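PDB 5C2V: hydrazine synthase alpha subunit from Candidatus Kuenenia stuttgartiensis, which catalyses the condensation of hydroxylamine with ammonia to hydrazine, the second half-reaction of the hydrazine synthase complex in anammox metabolism. Local coordinates for residues Leu336-Tyr341 with Asn381-Ala386. Numbering follows the deposited sequence.
Sequences LYRSPY and NDHQPA. With CA (calcium ion), chain B.
Side-chain packing joins R338, S339 and Y341 to H383, Q384 and P385 where two blades of the six-bladed beta-propeller meet. Strands 336-341 and 381-386 start adjacent blades; strand 381-386 pairs antiparallel with 31-37, so the last blade is closed by N-terminal strands (31-37, 58-63, 69-71). The two strands run roughly parallel, 24° apart, with axes 6.0 Å apart at closest. S339 lies level with Q384 and its CB points toward it, while CB of Q384 points away. Both residues have positive phi and kink their strands. A small serine suits this close approach: its CB lies 3.4 Å from Q384 N. On one flank the R338 guanidinium lies over one face of the H383 imidazole, displaced toward its rim, the planes 30° apart, with NH2 of R338 3.6 Å from CD2 of H383. Brought there by a bend at chi3, this planar group still gives NH1 to D44 in a salt bridge. Beyond H383, D382 points away from the contact and binds calcium through OD2, joined by F358, D376, D377 and W380. On the other flank P385, with no N-H to satisfy, sets CD 3.4 Å from S339 O. With CG anti to the backbone N (chi1 -154°), the Y341 ring comes obliquely to the P385 carbonyl, CD2 of Y341 3.4 Å from P385 O.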
ATOM      1  N   LEU D 336      19.212  18.227   0.993  1.00 49.79           N
ATOM      2  CA  LEU D 336      18.116  18.364   0.038  1.00 73.77           C
ATOM      3  C   LEU D 336      18.609  18.796  -1.342  1.00 80.37           C
ATOM      4  O   LEU D 336      19.401  19.733  -1.470  1.00 63.66           O
ATOM      5  CB  LEU D 336      17.075  19.362   0.555  1.00 65.37           C
ATOM      6  CG  LEU D 336      16.270  18.937   1.784  1.00 78.04           C
ATOM      7  CD1 LEU D 336      15.237  19.995   2.142  1.00 63.21           C
ATOM      8  CD2 LEU D 336      15.605  17.589   1.553  1.00 48.67           C
ATOM      9  N   TYR D 337      18.127  18.103  -2.370  1.00 64.67           N
ATOM     10  CA  TYR D 337      18.528  18.369  -3.748  1.00 58.87           C
ATOM     11  C   TYR D 337      17.375  18.925  -4.576  1.00 62.33           C
ATOM     12  O   TYR D 337      16.211  18.603  -4.339  1.00 65.07           O
ATOM     13  CB  TYR D 337      19.059  17.094  -4.407  1.00 47.68           C
ATOM     14  CG  TYR D 337      20.384  16.609  -3.864  1.00 66.04           C
ATOM     15  CD1 TYR D 337      20.456  15.919  -2.661  1.00 67.72           C
ATOM     16  CD2 TYR D 337      21.563  16.828  -4.565  1.00 55.10           C
ATOM     17  CE1 TYR D 337      21.666  15.471  -2.165  1.00 68.13           C
ATOM     18  CE2 TYR D 337      22.777  16.383  -4.077  1.00 63.95           C
ATOM     19  CZ  TYR D 337      22.822  15.704  -2.878  1.00 73.70           C
ATOM     20  OH  TYR D 337      24.028  15.259  -2.389  1.00 75.19           O
ATOM     21  N   ARG D 338      17.711  19.763  -5.552  1.00 60.87           N
ATOM     22  CA  ARG D 338      16.731  20.300  -6.485  1.00 56.48           C
ATOM     23  C   ARG D 338      17.407  20.748  -7.781  1.00 63.90           C
ATOM     24  O   ARG D 338      18.615  21.003  -7.809  1.00 63.02           O
ATOM     25  CB  ARG D 338      15.968  21.468  -5.853  1.00 49.89           C
ATOM     26  CG  ARG D 338      16.812  22.714  -5.649  1.00 65.57           C
ATOM     27  CD  ARG D 338      16.137  23.736  -4.750  1.00 61.42           C
ATOM     28  NE  ARG D 338      14.897  24.256  -5.314  1.00 55.15           N
ATOM     29  CZ  ARG D 338      14.198  25.253  -4.779  1.00 60.98           C
ATOM     30  NH1 ARG D 338      14.623  25.841  -3.669  1.00 57.20           N
ATOM     31  NH2 ARG D 338      13.077  25.666  -5.356  1.00 74.77           N
ATOM     32  N   SER D 339      16.612  20.831  -8.844  1.00 66.79           N
ATOM     33  CA  SER D 339      17.049  21.347 -10.142  1.00 62.85           C
ATOM     34  C   SER D 339      18.343  20.729 -10.681  1.00 65.28           C
ATOM     35  O   SER D 339      19.350  21.423 -10.815  1.00 74.53           O
ATOM     36  CB  SER D 339      17.216  22.865 -10.056  1.00 69.75           C
ATOM     37  OG  SER D 339      16.049  23.477  -9.532  1.00 85.04           O
ATOM     38  N   PRO D 340      18.320  19.422 -10.992  1.00 70.48           N
ATOM     39  CA  PRO D 340      19.506  18.795 -11.585  1.00 71.65           C
ATOM     40  C   PRO D 340      19.663  19.157 -13.061  1.00 73.35           C
ATOM     41  O   PRO D 340      18.659  19.275 -13.763  1.00 54.70           O
ATOM     42  CB  PRO D 340      19.229  17.302 -11.411  1.00 66.06           C
ATOM     43  CG  PRO D 340      17.742  17.204 -11.472  1.00 66.01           C
ATOM     44  CD  PRO D 340      17.207  18.467 -10.843  1.00 62.83           C
ATOM     45  N   TYR D 341      20.897  19.336 -13.525  1.00 81.15           N
ATOM     46  CA  TYR D 341      21.133  19.664 -14.929  1.00 78.27           C
ATOM     47  C   TYR D 341      22.269  18.857 -15.556  1.00 60.73           C
ATOM     48  O   TYR D 341      23.432  19.250 -15.468  1.00 66.43           O
ATOM     49  CB  TYR D 341      21.415  21.156 -15.097  1.00 70.19           C
ATOM     50  CG  TYR D 341      21.046  21.651 -16.474  1.00 68.01           C
ATOM     51  CD1 TYR D 341      21.924  21.517 -17.540  1.00 71.73           C
ATOM     52  CD2 TYR D 341      19.807  22.229 -16.714  1.00 65.28           C
ATOM     53  CE1 TYR D 341      21.586  21.957 -18.802  1.00 56.68           C
ATOM     54  CE2 TYR D 341      19.458  22.673 -17.972  1.00 63.21           C
ATOM     55  CZ  TYR D 341      20.351  22.533 -19.011  1.00 71.86           C
ATOM     56  OH  TYR D 341      20.006  22.975 -20.264  1.00 75.39           O
ATOM     57  N   ASN D 381      18.938  31.390  -1.800  1.00 68.43           N
ATOM     58  CA  ASN D 381      18.785  30.034  -2.287  1.00 74.39           C
ATOM     59  C   ASN D 381      19.191  30.043  -3.747  1.00 73.43           C
ATOM     60  O   ASN D 381      18.575  30.719  -4.573  1.00 70.52           O
ATOM     61  CB  ASN D 381      17.351  29.531  -2.122  1.00 73.63           C
ATOM     62  CG  ASN D 381      17.098  28.926  -0.757  1.00 71.10           C
ATOM     63  OD1 ASN D 381      18.014  28.417  -0.110  1.00 64.90           O
ATOM     64  ND2 ASN D 381      15.847  28.973  -0.310  1.00 62.85           N
ATOM     65  N   ASP D 382      20.241  29.292  -4.056  1.00 78.00           N
ATOM     66  CA  ASP D 382      20.808  29.292  -5.391  1.00 71.97           C
ATOM     67  C   ASP D 382      20.410  28.006  -6.093  1.00 68.29           C
ATOM     68  O   ASP D 382      20.907  26.930  -5.760  1.00 59.06           O
ATOM     69  CB  ASP D 382      22.332  29.438  -5.321  1.00 63.33           C
ATOM     70  CG  ASP D 382      22.763  30.628  -4.474  1.00 65.85           C
ATOM     71  OD1 ASP D 382      22.302  31.754  -4.755  1.00 81.51           O
ATOM     72  OD2 ASP D 382      23.548  30.442  -3.516  1.00 66.74           O
ATOM     73  N   HIS D 383      19.508  28.117  -7.064  1.00 62.74           N
ATOM     74  CA  HIS D 383      18.974  26.928  -7.713  1.00 70.91           C
ATOM     75  C   HIS D 383      18.676  27.162  -9.188  1.00 72.99           C
ATOM     76  O   HIS D 383      18.915  28.248  -9.714  1.00 70.60           O
ATOM     77  CB  HIS D 383      17.712  26.447  -6.988  1.00 54.71           C
ATOM     78  CG  HIS D 383      16.524  27.338  -7.173  1.00 62.09           C
ATOM     79  ND1 HIS D 383      16.495  28.645  -6.736  1.00 72.90           N
ATOM     80  CD2 HIS D 383      15.314  27.103  -7.734  1.00 59.61           C
ATOM     81  CE1 HIS D 383      15.322  29.179  -7.029  1.00 64.34           C
ATOM     82  NE2 HIS D 383      14.588  28.264  -7.635  1.00 59.16           N
ATOM     83  N   GLN D 384      18.154  26.128  -9.840  1.00 66.97           N
ATOM     84  CA  GLN D 384      17.903  26.132 -11.282  1.00 68.35           C
ATOM     85  C   GLN D 384      19.131  26.515 -12.113  1.00 71.45           C
ATOM     86  O   GLN D 384      19.072  27.463 -12.896  1.00 70.32           O
ATOM     87  CB  GLN D 384      16.746  27.079 -11.613  1.00 53.97           C
ATOM     88  CG  GLN D 384      15.385  26.586 -11.156  1.00 43.37           C
ATOM     89  CD  GLN D 384      14.276  27.571 -11.470  1.00 65.16           C
ATOM     90  OE1 GLN D 384      14.511  28.774 -11.577  1.00 76.88           O
ATOM     91  NE2 GLN D 384      13.058  27.062 -11.622  1.00 47.91           N
ATOM     92  N   PRO D 385      20.249  25.785 -11.947  1.00 67.70           N
ATOM     93  CA  PRO D 385      21.417  26.113 -12.770  1.00 69.91           C
ATOM     94  C   PRO D 385      21.198  25.764 -14.241  1.00 71.57           C
ATOM     95  O   PRO D 385      20.750  24.661 -14.555  1.00 73.52           O
ATOM     96  CB  PRO D 385      22.528  25.257 -12.159  1.00 49.88           C
ATOM     97  CG  PRO D 385      21.817  24.082 -11.598  1.00 65.57           C
ATOM     98  CD  PRO D 385      20.484  24.590 -11.115  1.00 62.61           C
ATOM     99  N   ALA D 386      21.512  26.702 -15.127  1.00 86.49           N
ATOM    100  CA  ALA D 386      21.380  26.482 -16.562  1.00 75.01           C
ATOM    101  C   ALA D 386      22.626  26.972 -17.290  1.00 70.49           C
ATOM    102  O   ALA D 386      22.686  28.126 -17.713  1.00 69.54           O
ATOM    103  CB  ALA D 386      20.138  27.177 -17.098  1.00 63.81           C
TER
HETATM  104 CA    CA B 903      22.954  29.895  -1.212  1.00 65.94          CA